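Local structure of halotolerant alpha-type carbonic anhydrase (dCA II) (Dunaliella salina, 1Y7W) at residues Leu61-Arg67 against Glu285-Tyr291; Thr70-Asn76 against Asn111-Ile117; Thr89-Val95 against Gly205-Ile211; Leu97-Met101 against Val262-His267. The protein catalyses the reversible hydration of carbon dioxide to bicarbonate as a zinc-dependent alpha-type carbonic anhydrase that tolerates high salt. All coordinates share one frame; numbering follows the deposited sequence.

Contact 1 (Leu61-Arg67 against Glu285-Tyr291); sequences LMEPSSR and EVYKYNY
The aliphatic part of Arg67 lies flat across the ring of Tyr287. Its CB sits 3.5 Å from the ring centroid, almost on the ring normal, a CH-pi contact. The guanidinium and ring planes are only 7° apart. Ser66 OG meets the same ring at its edge, near CE2. With CG anti to the backbone N (chi1 -177°) and the chain extended, Arg67 runs on to Tyr289. There its NH2 donates to Tyr289 OH at 3.0 Å, within the guanidinium plane. NH1 pairs with Asp228 on strand 224-229. Pro64 slides past the Tyr289 ring, its CB 3.4 Å from Tyr289 CE2. On the other side of the strand, Leu61 CD2 packs on Val286 CG1. Leu61 CB meets Lys288 CB. Two backbone bonds fix the register: Met62 N to Val286 O and Lys288 N to Met62 O, each 2.9 Å. Without the Tyr287 ring, as with an alanine here, Arg67 is likely to lose its flat support. Glu63 OE2 and Lys288 NZ form a long salt bridge of 3.9 Å. The chemistry implies a loop held to 287-289, an outermost strand of the central sheet, by aromatic and aliphatic surfaces together with backbone bonds, the arginine charge answered by Asp228.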
loop_
_atom_site.group_PDB
_atom_site.type_symbol
_atom_site.label_atom_id
_atom_site.label_comp_id
_atom_site.label_asym_id
_atom_site.label_seq_id
_atom_site.Cartn_x
_atom_site.Cartn_y
_atom_site.Cartn_z
ATOM N N LEU A 61 -6.144 5.698 -19.884
ATOM C CA LEU A 61 -6.038 6.745 -18.845
ATOM C C LEU A 61 -6.489 8.109 -19.414
ATOM O O LEU A 61 -6.141 8.460 -20.554
ATOM C CB LEU A 61 -4.590 6.834 -18.330
ATOM C CG LEU A 61 -4.095 5.498 -17.740
ATOM C CD1 LEU A 61 -2.618 5.621 -17.279
ATOM C CD2 LEU A 61 -4.994 5.120 -16.571
ATOM N N MET A 62 -7.238 8.849 -18.614
ATOM C CA MET A 62 -7.752 10.153 -18.981
ATOM C C MET A 62 -6.847 11.274 -18.436
ATOM O O MET A 62 -5.955 11.041 -17.602
ATOM C CB MET A 62 -9.176 10.323 -18.446
ATOM C CG MET A 62 -10.187 9.282 -18.938
ATOM S SD MET A 62 -10.413 9.363 -20.817
ATOM C CE MET A 62 -9.435 8.067 -21.347
ATOM N N GLU A 63 -7.073 12.483 -18.948
ATOM C CA GLU A 63 -6.306 13.658 -18.541
ATOM C C GLU A 63 -6.737 14.094 -17.162
ATOM O O GLU A 63 -7.887 14.066 -16.832
ATOM C CB GLU A 63 -6.482 14.799 -19.562
ATOM C CG GLU A 63 -5.945 14.437 -20.975
ATOM C CD GLU A 63 -4.488 13.954 -20.967
ATOM O OE1 GLU A 63 -3.683 14.454 -20.136
ATOM O OE2 GLU A 63 -4.127 13.071 -21.808
ATOM N N PRO A 64 -5.771 14.488 -16.324
ATOM C CA PRO A 64 -6.103 14.913 -14.968
ATOM C C PRO A 64 -7.154 15.974 -14.851
ATOM O O PRO A 64 -7.967 15.902 -13.930
ATOM C CB PRO A 64 -4.767 15.396 -14.407
ATOM C CG PRO A 64 -3.770 14.580 -15.183
ATOM C CD PRO A 64 -4.328 14.584 -16.564
ATOM N N SER A 65 -7.142 16.969 -15.748
ATOM C CA SER A 65 -8.135 18.029 -15.621
ATOM C C SER A 65 -9.550 17.521 -15.823
ATOM O O SER A 65 -10.494 18.188 -15.424
ATOM C CB SER A 65 -7.840 19.178 -16.601
ATOM O OG SER A 65 -7.963 18.702 -17.950
ATOM N N SER A 66 -9.719 16.324 -16.407
ATOM C CA SER A 66 -11.094 15.812 -16.591
ATOM C C SER A 66 -11.633 15.094 -15.363
ATOM O O SER A 66 -12.772 14.624 -15.355
ATOM C CB SER A 66 -11.174 14.878 -17.805
ATOM O OG SER A 66 -10.441 13.656 -17.638
ATOM N N ARG A 67 -10.816 15.015 -14.303
ATOM C CA ARG A 67 -11.239 14.348 -13.075
ATOM C C ARG A 67 -11.913 15.322 -12.157
ATOM O O ARG A 67 -11.252 16.225 -11.650
ATOM C CB ARG A 67 -10.038 13.726 -12.325
ATOM C CG ARG A 67 -10.439 12.962 -11.074
ATOM C CD ARG A 67 -9.209 12.348 -10.435
ATOM N NE ARG A 67 -9.527 11.488 -9.284
ATOM C CZ ARG A 67 -8.585 10.832 -8.612
ATOM N NH1 ARG A 67 -8.895 10.050 -7.560
ATOM N NH2 ARG A 67 -7.318 10.993 -9.005
ATOM N N GLU A 285 -13.401 6.510 -14.155
ATOM C CA GLU A 285 -12.333 6.576 -15.166
ATOM C C GLU A 285 -11.068 6.566 -14.317
ATOM O O GLU A 285 -11.150 6.741 -13.099
ATOM C CB GLU A 285 -12.345 7.859 -16.010
ATOM C CG GLU A 285 -13.567 8.042 -16.891
ATOM C CD GLU A 285 -13.620 7.078 -18.059
ATOM O OE1 GLU A 285 -12.605 6.368 -18.304
ATOM O OE2 GLU A 285 -14.690 7.025 -18.746
ATOM N N VAL A 286 -9.917 6.328 -14.942
ATOM C CA VAL A 286 -8.636 6.304 -14.216
ATOM C C VAL A 286 -7.865 7.388 -14.948
ATOM O O VAL A 286 -7.967 7.497 -16.153
ATOM C CB VAL A 286 -7.972 4.914 -14.327
ATOM C CG1 VAL A 286 -6.651 4.868 -13.476
ATOM C CG2 VAL A 286 -8.946 3.833 -13.773
ATOM N N TYR A 287 -7.064 8.162 -14.222
ATOM C CA TYR A 287 -6.364 9.309 -14.818
ATOM C C TYR A 287 -4.855 9.145 -14.768
ATOM O O TYR A 287 -4.344 8.480 -13.889
ATOM C CB TYR A 287 -6.839 10.584 -14.069
ATOM C CG TYR A 287 -8.345 10.658 -14.014
ATOM C CD1 TYR A 287 -9.067 9.998 -13.015
ATOM C CD2 TYR A 287 -9.057 11.331 -15.012
ATOM C CE1 TYR A 287 -10.459 10.003 -13.002
ATOM C CE2 TYR A 287 -10.446 11.336 -15.019
ATOM C CZ TYR A 287 -11.135 10.683 -14.022
ATOM O OH TYR A 287 -12.477 10.786 -13.991
ATOM N N LYS A 288 -4.158 9.706 -15.750
ATOM C CA LYS A 288 -2.707 9.630 -15.807
ATOM C C LYS A 288 -2.053 10.922 -15.328
ATOM O O LYS A 288 -2.382 12.013 -15.787
ATOM C CB LYS A 288 -2.236 9.324 -17.224
ATOM C CG LYS A 288 -2.776 10.232 -18.303
ATOM C CD LYS A 288 -2.191 9.754 -19.587
ATOM C CE LYS A 288 -2.759 10.454 -20.799
ATOM N NZ LYS A 288 -2.061 9.784 -21.998
ATOM N N TYR A 289 -1.087 10.764 -14.435
ATOM C CA TYR A 289 -0.379 11.892 -13.852
ATOM C C TYR A 289 1.123 11.792 -14.132
ATOM O O TYR A 289 1.731 10.719 -14.066
ATOM C CB TYR A 289 -0.635 11.916 -12.342
ATOM C CG TYR A 289 -2.086 12.161 -11.959
ATOM C CD1 TYR A 289 -2.978 11.100 -11.817
ATOM C CD2 TYR A 289 -2.577 13.458 -11.813
ATOM C CE1 TYR A 289 -4.322 11.327 -11.553
ATOM C CE2 TYR A 289 -3.931 13.713 -11.529
ATOM C CZ TYR A 289 -4.792 12.634 -11.405
ATOM O OH TYR A 289 -6.112 12.829 -11.086
ATOM N N ASN A 290 1.711 12.936 -14.424
ATOM C CA ASN A 290 3.129 13.063 -14.731
ATOM C C ASN A 290 3.536 12.314 -15.990
ATOM O O ASN A 290 4.687 11.920 -16.122
ATOM C CB ASN A 290 4.024 12.600 -13.552
ATOM C CG ASN A 290 3.658 13.283 -12.238
ATOM O OD1 ASN A 290 3.517 14.501 -12.180
ATOM N ND2 ASN A 290 3.483 12.501 -11.183
ATOM N N TYR A 291 2.606 12.091 -16.909
ATOM C CA TYR A 291 2.955 11.420 -18.164
ATOM C C TYR A 291 3.349 12.474 -19.229
ATOM O O TYR A 291 3.219 13.700 -18.951
ATOM C CB TYR A 291 1.781 10.597 -18.712
ATOM C CG TYR A 291 1.625 9.191 -18.157
ATOM C CD1 TYR A 291 1.592 8.090 -19.024
ATOM C CD2 TYR A 291 1.504 8.949 -16.779
ATOM C CE1 TYR A 291 1.456 6.780 -18.541
ATOM C CE2 TYR A 291 1.364 7.657 -16.295
ATOM C CZ TYR A 291 1.342 6.569 -17.172
ATOM O OH TYR A 291 1.231 5.277 -16.715
ATOM O OXT TYR A 291 3.769 12.049 -20.348
HETATM O O HOH W 1 -6.979 15.254 -11.361
HETATM O O HOH W 2 -14.039 11.845 -16.006
#

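Contact 2 (Thr70-Asn76 against Asn111-Ile117); sequences TSAVSLN and NLPTIEI
Ser71 and Ser74 bind the edge strand 114-117 of the central beta-sheet of the carbonic anhydrase fold. The two segments run antiparallel, and the register shifts by one residue between Thr70 and Ser74. Backbone bonds come first. Ser74 and Thr114 form an antiparallel hydrogen-bonded pair, with Ser74 N to Thr114 O at 2.8 Å. Ser71 N donates to Glu116 O at 3.0 Å. Side chains supply further polar links. Ser71 OG accepts from Glu116 N at 2.9 Å and donates to Ala72 O. Its chi1 of 67° puts the hydroxyl between backbone N and carbonyl carbon, where it can meet both Glu116 N and Ala72 O. Removing this hydroxyl, as an alanine in its place does, is likely to leave both without their partner. Apolar contacts lie on one side of the pairing. Val73 CG2 packs on Ile115 CG1 at 3.6 Å and also reaches Pro113 CB. Ile115 CG2 meets Thr70 CG2, and His243 of strand 240-251 lies against Val73 and Ile115. Thr70 OG1 is bonded to Lys241. A water joins Asn76 ND2 to Thr114 OG1. The same ND2 donates to Leu112 O at 2.8 Å, within the Asn76 amide plane but tilted 24° from the carbonyl plane.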
loop_
_atom_site.group_PDB
_atom_site.type_symbol
_atom_site.label_atom_id
_atom_site.label_comp_id
_atom_site.label_asym_id
_atom_site.label_seq_id
_atom_site.Cartn_x
_atom_site.Cartn_y
_atom_site.Cartn_z
ATOM N N THR A 70 -10.964 15.875 -7.547
ATOM C CA THR A 70 -9.662 15.469 -6.995
ATOM C C THR A 70 -8.532 15.897 -7.939
ATOM O O THR A 70 -8.588 15.652 -9.137
ATOM C CB THR A 70 -9.605 13.917 -6.802
ATOM O OG1 THR A 70 -10.733 13.487 -6.054
ATOM C CG2 THR A 70 -8.313 13.464 -6.038
ATOM N N SER A 71 -7.494 16.536 -7.386
ATOM C CA SER A 71 -6.336 16.978 -8.190
ATOM C C SER A 71 -5.240 15.934 -8.042
ATOM O O SER A 71 -5.397 14.979 -7.260
ATOM C CB SER A 71 -5.742 18.282 -7.601
ATOM O OG SER A 71 -5.167 17.996 -6.298
ATOM N N ALA A 72 -4.133 16.157 -8.784
ATOM C CA ALA A 72 -2.902 15.384 -8.688
ATOM C C ALA A 72 -2.413 15.561 -7.246
ATOM O O ALA A 72 -2.771 16.541 -6.592
ATOM C CB ALA A 72 -1.814 15.992 -9.592
ATOM N N VAL A 73 -1.595 14.629 -6.757
ATOM C CA VAL A 73 -1.020 14.808 -5.424
ATOM C C VAL A 73 0.252 15.642 -5.584
ATOM O O VAL A 73 0.943 15.554 -6.612
ATOM C CB VAL A 73 -0.661 13.467 -4.754
ATOM C CG1 VAL A 73 0.365 12.723 -5.572
ATOM C CG2 VAL A 73 -0.148 13.724 -3.262
ATOM N N SER A 74 0.478 16.559 -4.642
ATOM C CA SER A 74 1.744 17.296 -4.606
ATOM C C SER A 74 2.532 16.421 -3.587
ATOM O O SER A 74 2.248 16.458 -2.383
ATOM C CB SER A 74 1.559 18.721 -4.036
ATOM O OG SER A 74 0.974 19.564 -5.031
ATOM N N LEU A 75 3.501 15.670 -4.083
ATOM C CA LEU A 75 4.268 14.738 -3.272
ATOM C C LEU A 75 5.087 15.419 -2.176
ATOM O O LEU A 75 5.352 14.793 -1.149
ATOM C CB LEU A 75 5.168 13.857 -4.163
ATOM C CG LEU A 75 4.431 12.881 -5.094
ATOM C CD1 LEU A 75 5.417 12.216 -6.096
ATOM C CD2 LEU A 75 3.729 11.790 -4.214
ATOM N N ASN A 76 5.472 16.684 -2.408
ATOM C CA ASN A 76 6.230 17.456 -1.441
ATOM C C ASN A 76 7.386 16.654 -0.807
ATOM O O ASN A 76 8.208 16.110 -1.575
ATOM C CB ASN A 76 5.244 18.028 -0.446
ATOM C CG ASN A 76 4.370 19.111 -1.096
ATOM O OD1 ASN A 76 4.796 19.718 -2.077
ATOM N ND2 ASN A 76 3.209 19.365 -0.563
ATOM N N ASN A 111 6.409 19.294 5.523
ATOM C CA ASN A 111 6.544 19.000 4.094
ATOM C C ASN A 111 5.593 17.920 3.644
ATOM O O ASN A 111 5.908 17.133 2.762
ATOM C CB ASN A 111 7.982 18.585 3.803
ATOM C CG ASN A 111 8.968 19.651 4.224
ATOM O OD1 ASN A 111 8.918 20.756 3.690
ATOM N ND2 ASN A 111 9.856 19.341 5.195
ATOM N N LEU A 112 4.411 17.918 4.232
ATOM C CA LEU A 112 3.414 16.891 3.925
ATOM C C LEU A 112 2.873 17.008 2.492
ATOM O O LEU A 112 2.778 18.105 1.922
ATOM C CB LEU A 112 2.271 17.015 4.886
ATOM C CG LEU A 112 2.642 16.724 6.369
ATOM C CD1 LEU A 112 1.375 16.865 7.209
ATOM C CD2 LEU A 112 3.205 15.308 6.526
ATOM N N PRO A 113 2.533 15.868 1.885
ATOM C CA PRO A 113 1.996 15.933 0.521
ATOM C C PRO A 113 0.593 16.513 0.622
ATOM O O PRO A 113 -0.034 16.428 1.681
ATOM C CB PRO A 113 1.978 14.437 0.080
ATOM C CG PRO A 113 1.874 13.681 1.391
ATOM C CD PRO A 113 2.804 14.478 2.305
ATOM N N THR A 114 0.091 17.114 -0.463
ATOM C CA THR A 114 -1.267 17.635 -0.425
ATOM C C THR A 114 -2.088 17.169 -1.637
ATOM O O THR A 114 -1.553 16.866 -2.700
ATOM C CB THR A 114 -1.320 19.209 -0.447
ATOM O OG1 THR A 114 -0.765 19.682 -1.680
ATOM C CG2 THR A 114 -0.486 19.796 0.702
ATOM N N ILE A 115 -3.396 17.177 -1.462
ATOM C CA ILE A 115 -4.297 16.872 -2.582
ATOM C C ILE A 115 -5.490 17.798 -2.417
ATOM O O ILE A 115 -5.978 17.996 -1.276
ATOM C CB ILE A 115 -4.823 15.417 -2.555
ATOM C CG1 ILE A 115 -3.628 14.439 -2.497
ATOM C CG2 ILE A 115 -5.727 15.154 -3.859
ATOM C CD1 ILE A 115 -4.098 12.926 -2.328
ATOM N N GLU A 116 -5.956 18.369 -3.528
ATOM C CA GLU A 116 -7.117 19.226 -3.453
ATOM C C GLU A 116 -8.303 18.323 -3.671
ATOM O O GLU A 116 -8.426 17.677 -4.727
ATOM C CB GLU A 116 -7.101 20.319 -4.517
ATOM C CG GLU A 116 -8.295 21.244 -4.334
ATOM C CD GLU A 116 -8.528 22.176 -5.517
ATOM O OE1 GLU A 116 -8.847 21.672 -6.570
ATOM O OE2 GLU A 116 -8.413 23.396 -5.384
ATOM N N ILE A 117 -9.184 18.308 -2.679
ATOM C CA ILE A 117 -10.340 17.430 -2.719
ATOM C C ILE A 117 -11.608 18.188 -2.456
ATOM O O ILE A 117 -11.758 18.876 -1.418
ATOM C CB ILE A 117 -10.197 16.252 -1.696
ATOM C CG1 ILE A 117 -9.029 15.346 -2.103
ATOM C CG2 ILE A 117 -11.479 15.377 -1.710
ATOM C CD1 ILE A 117 -8.675 14.369 -1.020
HETATM O O HOH W 3 1.416 21.355 -1.567
#

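Contact 3 (Thr89-Val95 against Gly205-Ile211); sequences TLTNAKV and GVSIDNI
A G1 beta bulge marks one end of this antiparallel pairing: Gly205 and Val206 both face Val95. Gly205 has the positive phi that favours glycine. Val95 N donates to Val206 O at 2.9 Å, and Val206 N returns a bond to Val95 O. Next to it Lys94 and Ser207 form a non-hydrogen-bonded pair. At the other end Leu90 and Ile211 form a second hydrogen-bonded pair, with Leu90 N to Ile211 O at 2.7 Å. The chains separate around Asn92-Ala93 and Ile208-Asn210. Ile208 N still reaches Ala93 O at 3.1 Å, but from above the carbonyl plane, 46° out of it. Asn210 turns its OD1 toward the 89-95 backbone, with CG beside its own backbone N (chi1 -70°). That oxygen accepts from Asn92 N at 3.2 Å. A water touches Ala93 N, Ile208 O and Asn210 OD1 and bridges the backbones. Asn92 ND2 points elsewhere, to Asp106.

The apolar side chains gather on the inner side. Val95 CG1 meets Ile208 CG2 at 3.7 Å, the two side chains crossing at about a right angle. Ala93 CB fills the middle, 3.8 Å from Ile208 CG1. Leu90 CB lies against Ile211 CB. Helix 181-195 covers this side. Beside Leu90, the Thr89 side chain lies about 4 Å from the bound sodium ion. These are two short antiparallel pairings, with 206-207 an outermost strand of a small three-stranded sheet and the G1 bulge at its start.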
loop_
_atom_site.group_PDB
_atom_site.type_symbol
_atom_site.label_atom_id
_atom_site.label_comp_id
_atom_site.label_asym_id
_atom_site.label_seq_id
_atom_site.Cartn_x
_atom_site.Cartn_y
_atom_site.Cartn_z
ATOM N N THR A 89 11.966 11.737 6.179
ATOM C CA THR A 89 12.604 10.479 6.592
ATOM C C THR A 89 11.661 9.862 7.595
ATOM O O THR A 89 11.270 10.509 8.555
ATOM C CB THR A 89 13.947 10.693 7.290
ATOM O OG1 THR A 89 14.852 11.309 6.354
ATOM C CG2 THR A 89 14.501 9.292 7.751
ATOM N N LEU A 90 11.286 8.598 7.393
ATOM C CA LEU A 90 10.396 7.908 8.328
ATOM C C LEU A 90 11.311 7.520 9.491
ATOM O O LEU A 90 12.261 6.770 9.319
ATOM C CB LEU A 90 9.829 6.660 7.647
ATOM C CG LEU A 90 9.029 7.003 6.376
ATOM C CD1 LEU A 90 8.384 5.716 5.908
ATOM C CD2 LEU A 90 7.964 8.063 6.651
ATOM N N THR A 91 10.988 8.022 10.673
ATOM C CA THR A 91 11.830 7.783 11.832
ATOM C C THR A 91 11.202 6.892 12.912
ATOM O O THR A 91 9.978 6.794 13.003
ATOM C CB THR A 91 12.247 9.146 12.449
ATOM O OG1 THR A 91 11.144 9.685 13.165
ATOM C CG2 THR A 91 12.673 10.116 11.367
ATOM N N ASN A 92 12.054 6.244 13.723
ATOM C CA ASN A 92 11.575 5.346 14.786
ATOM C C ASN A 92 10.683 4.280 14.054
ATOM O O ASN A 92 9.584 3.942 14.493
ATOM C CB ASN A 92 10.764 6.120 15.848
ATOM C CG ASN A 92 10.275 5.227 16.997
ATOM O OD1 ASN A 92 10.823 4.136 17.239
ATOM N ND2 ASN A 92 9.248 5.692 17.734
ATOM N N ALA A 93 11.174 3.828 12.908
ATOM C CA ALA A 93 10.460 2.845 12.110
ATOM C C ALA A 93 10.437 1.462 12.822
ATOM O O ALA A 93 11.359 1.106 13.559
ATOM C CB ALA A 93 11.137 2.732 10.742
ATOM N N LYS A 94 9.346 0.723 12.626
ATOM C CA LYS A 94 9.141 -0.601 13.226
ATOM C C LYS A 94 8.395 -1.494 12.186
ATOM O O LYS A 94 7.627 -0.998 11.347
ATOM C CB LYS A 94 8.297 -0.457 14.477
ATOM C CG LYS A 94 8.983 0.452 15.507
ATOM C CD LYS A 94 8.139 0.671 16.734
ATOM C CE LYS A 94 9.029 1.428 17.755
ATOM N NZ LYS A 94 8.360 1.705 19.086
ATOM N N VAL A 95 8.647 -2.791 12.212
ATOM C CA VAL A 95 7.976 -3.660 11.242
ATOM C C VAL A 95 7.254 -4.778 12.017
ATOM O O VAL A 95 7.686 -5.164 13.117
ATOM C CB VAL A 95 8.996 -4.218 10.240
ATOM C CG1 VAL A 95 10.066 -5.029 10.969
ATOM C CG2 VAL A 95 8.292 -5.093 9.193
ATOM N N GLY A 205 6.009 -4.533 15.836
ATOM C CA GLY A 205 6.739 -3.336 16.248
ATOM C C GLY A 205 8.225 -3.497 16.505
ATOM O O GLY A 205 8.777 -2.869 17.410
ATOM N N VAL A 206 8.870 -4.334 15.702
ATOM C CA VAL A 206 10.297 -4.626 15.772
ATOM C C VAL A 206 11.079 -3.448 15.147
ATOM O O VAL A 206 10.838 -3.057 14.019
ATOM C CB VAL A 206 10.569 -5.946 14.966
ATOM C CG1 VAL A 206 12.094 -6.259 14.811
ATOM C CG2 VAL A 206 9.777 -7.092 15.661
ATOM N N SER A 207 12.034 -2.883 15.872
ATOM C CA SER A 207 12.780 -1.738 15.335
ATOM C C SER A 207 13.616 -1.992 14.123
ATOM O O SER A 207 14.311 -2.988 14.054
ATOM C CB SER A 207 13.680 -1.155 16.425
ATOM O OG SER A 207 12.831 -0.624 17.433
ATOM N N ILE A 208 13.538 -1.087 13.147
ATOM C CA ILE A 208 14.365 -1.194 11.990
ATOM C C ILE A 208 14.911 0.232 11.740
ATOM O O ILE A 208 14.471 1.171 12.407
ATOM C CB ILE A 208 13.593 -1.721 10.770
ATOM C CG1 ILE A 208 12.342 -0.885 10.560
ATOM C CG2 ILE A 208 13.303 -3.216 10.942
ATOM C CD1 ILE A 208 11.695 -1.095 9.162
ATOM N N ASP A 209 15.860 0.358 10.828
ATOM C CA ASP A 209 16.510 1.622 10.531
ATOM C C ASP A 209 15.553 2.629 9.923
ATOM O O ASP A 209 14.535 2.253 9.329
ATOM C CB ASP A 209 17.655 1.462 9.516
ATOM C CG ASP A 209 18.829 0.656 10.039
ATOM O OD1 ASP A 209 18.990 0.515 11.253
ATOM O OD2 ASP A 209 19.602 0.172 9.185
ATOM N N ASN A 210 15.930 3.903 10.022
ATOM C CA ASN A 210 15.124 4.967 9.457
ATOM C C ASN A 210 15.051 4.792 7.967
ATOM O O ASN A 210 15.937 4.196 7.357
ATOM C CB ASN A 210 15.742 6.301 9.764
ATOM C CG ASN A 210 15.630 6.653 11.211
ATOM O OD1 ASN A 210 14.715 6.189 11.935
ATOM N ND2 ASN A 210 16.550 7.511 11.654
ATOM N N ILE A 211 14.014 5.370 7.363
ATOM C CA ILE A 211 13.805 5.182 5.926
ATOM C C ILE A 211 13.661 6.501 5.154
ATOM O O ILE A 211 12.833 7.338 5.521
ATOM C CB ILE A 211 12.488 4.377 5.743
ATOM C CG1 ILE A 211 12.635 3.014 6.466
ATOM C CG2 ILE A 211 12.130 4.243 4.249
ATOM C CD1 ILE A 211 11.311 2.182 6.448
HETATM O O HOH W 4 12.789 2.042 15.505
HETATM O O HOH W 5 14.127 3.787 12.973
#

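Contact 4 (Leu97-Met101 against Val262-His267); sequences LEQGM and VTMGAH
The His267 ring is met at its edge by Glu98 OE1. NE2 donates to Glu98 OE1 at 3.2 Å in a nearly straight bond, 170° at the hydrogen. The oxygen lies close to the ring plane but is approached on its anti side, 28° out of the carboxylate plane. Ring and carboxylate are turned 40° against each other. This His-carboxylate bond joins a type II beta turn, Glu98 to Met101, to the C-terminal end of helix 253-266. His267 is the first residue past that helix to leave helical angles. Glu98 CG stands between its backbone N and carbonyl carbon. The chain is extended beyond CG and passes the ring obliquely, and OE1 makes the contact.

The turn itself rests on the helix. Val262 sets CG1 against the Leu97-Glu98 peptide at the start of the turn, 3.3 Å from both Leu97 C and Glu98 N. Met101 comes across it at about a right angle, its CG 3.9 Å from Val262 CG1. One helical turn on, Ala266 CB touches Glu98 CB. Thr263 sets its methyl CG2 near Gln99 CB, while its hydroxyl is bonded to Phe259 O within the helix. Gly100 has backbone angles that call for glycine. Its N donates to His133 NE2 on strand 120-133, which ties the turn to the central sheet, and the zinc ion is about 8 Å from Gly100. The turn is closed by Met101 N, which donates to Glu98 O at 3.0 Å.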
loop_
_atom_site.group_PDB
_atom_site.type_symbol
_atom_site.label_atom_id
_atom_site.label_comp_id
_atom_site.label_asym_id
_atom_site.label_seq_id
_atom_site.Cartn_x
_atom_site.Cartn_y
_atom_site.Cartn_z
ATOM N N LEU A 97 6.345 -8.581 12.188
ATOM C CA LEU A 97 6.819 -9.793 11.562
ATOM C C LEU A 97 5.680 -10.799 11.344
ATOM O O LEU A 97 5.569 -11.818 12.042
ATOM C CB LEU A 97 7.949 -10.412 12.407
ATOM C CG LEU A 97 9.184 -9.508 12.492
ATOM C CD1 LEU A 97 10.335 -10.298 13.211
ATOM C CD2 LEU A 97 9.629 -9.042 11.053
ATOM N N GLU A 98 4.796 -10.472 10.409
ATOM C CA GLU A 98 3.697 -11.361 10.066
ATOM C C GLU A 98 3.248 -10.978 8.676
ATOM O O GLU A 98 3.837 -10.096 8.019
ATOM C CB GLU A 98 2.526 -11.217 11.063
ATOM C CG GLU A 98 1.907 -9.809 11.113
ATOM C CD GLU A 98 0.804 -9.695 12.187
ATOM O OE1 GLU A 98 0.546 -10.675 12.928
ATOM O OE2 GLU A 98 0.160 -8.616 12.263
ATOM N N GLN A 99 2.217 -11.648 8.213
ATOM C CA GLN A 99 1.679 -11.361 6.870
ATOM C C GLN A 99 1.557 -9.844 6.575
ATOM O O GLN A 99 1.046 -9.106 7.429
ATOM C CB GLN A 99 0.294 -12.002 6.758
ATOM C CG GLN A 99 -0.353 -11.938 5.345
ATOM C CD GLN A 99 -1.840 -12.311 5.391
ATOM O OE1 GLN A 99 -2.238 -13.439 5.075
ATOM N NE2 GLN A 99 -2.654 -11.380 5.793
ATOM N N GLY A 100 2.046 -9.397 5.399
ATOM C CA GLY A 100 1.945 -7.997 5.001
ATOM C C GLY A 100 3.085 -7.091 5.453
ATOM O O GLY A 100 3.308 -6.030 4.882
ATOM N N MET A 101 3.779 -7.513 6.490
ATOM C CA MET A 101 4.944 -6.809 7.044
ATOM C C MET A 101 4.787 -5.313 7.190
ATOM O O MET A 101 5.570 -4.532 6.654
ATOM C CB MET A 101 6.183 -7.140 6.205
ATOM C CG MET A 101 6.540 -8.629 6.367
ATOM S SD MET A 101 8.217 -9.071 5.807
ATOM C CE MET A 101 8.992 -8.105 7.017
ATOM N N VAL A 262 8.568 -14.951 7.125
ATOM C CA VAL A 262 7.895 -14.145 8.113
ATOM C C VAL A 262 6.431 -14.511 8.205
ATOM O O VAL A 262 5.888 -14.732 9.308
ATOM C CB VAL A 262 8.072 -12.634 7.709
ATOM C CG1 VAL A 262 7.199 -11.701 8.593
ATOM C CG2 VAL A 262 9.592 -12.289 7.838
ATOM N N THR A 263 5.775 -14.638 7.049
ATOM C CA THR A 263 4.341 -14.914 7.090
ATOM C C THR A 263 3.987 -16.271 7.701
ATOM O O THR A 263 3.089 -16.360 8.567
ATOM C CB THR A 263 3.677 -14.801 5.659
ATOM O OG1 THR A 263 3.786 -13.443 5.176
ATOM C CG2 THR A 263 2.177 -15.199 5.724
ATOM N N MET A 264 4.662 -17.323 7.256
ATOM C CA MET A 264 4.347 -18.663 7.776
ATOM C C MET A 264 4.977 -18.867 9.147
ATOM O O MET A 264 4.460 -19.634 9.964
ATOM C CB MET A 264 4.807 -19.743 6.795
ATOM C CG MET A 264 4.139 -19.656 5.441
ATOM S SD MET A 264 2.375 -19.331 5.511
ATOM C CE MET A 264 1.789 -20.789 6.348
ATOM N N GLY A 265 6.078 -18.158 9.403
ATOM C CA GLY A 265 6.732 -18.258 10.697
ATOM C C GLY A 265 5.817 -17.653 11.757
ATOM O O GLY A 265 5.842 -18.111 12.903
ATOM N N ALA A 266 5.000 -16.656 11.399
ATOM C CA ALA A 266 4.097 -16.034 12.365
ATOM C C ALA A 266 2.811 -16.805 12.628
ATOM O O ALA A 266 2.362 -16.871 13.767
ATOM C CB ALA A 266 3.726 -14.609 11.947
ATOM N N HIS A 267 2.212 -17.339 11.568
ATOM C CA HIS A 267 0.961 -18.089 11.666
ATOM C C HIS A 267 1.027 -19.185 10.595
ATOM O O HIS A 267 1.029 -18.905 9.395
ATOM C CB HIS A 267 -0.279 -17.190 11.362
ATOM C CG HIS A 267 -0.312 -15.884 12.103
ATOM N ND1 HIS A 267 -0.900 -15.742 13.350
ATOM C CD2 HIS A 267 0.223 -14.675 11.802
ATOM C CE1 HIS A 267 -0.715 -14.506 13.786
ATOM N NE2 HIS A 267 -0.034 -13.841 12.867
#

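How the contacts relate
None of the four contacts is wholly core. Contact 4 has no fully exposed residue among those that touch; contacts 1 to 3 do. Contacts 1 and 2 hold loops against opposite outermost strands of the same central sheet, 287-289 and 114-117. They touch where Tyr289 packs on Ala72. Contact 1 depends on aromatic and aliphatic surfaces, contact 2 more on backbone and serine bonds. Contacts 3 and 4 lie away from contact 1, beyond the chain's centre, and touch each other through Val95 with Met101 and Val206 with Leu97. Both pack against helix 181-195. Contact 3 is backbone pairing with water, near the sodium ion; contact 4 joins a turn to a helix through apolar packing and one His-carboxylate bond.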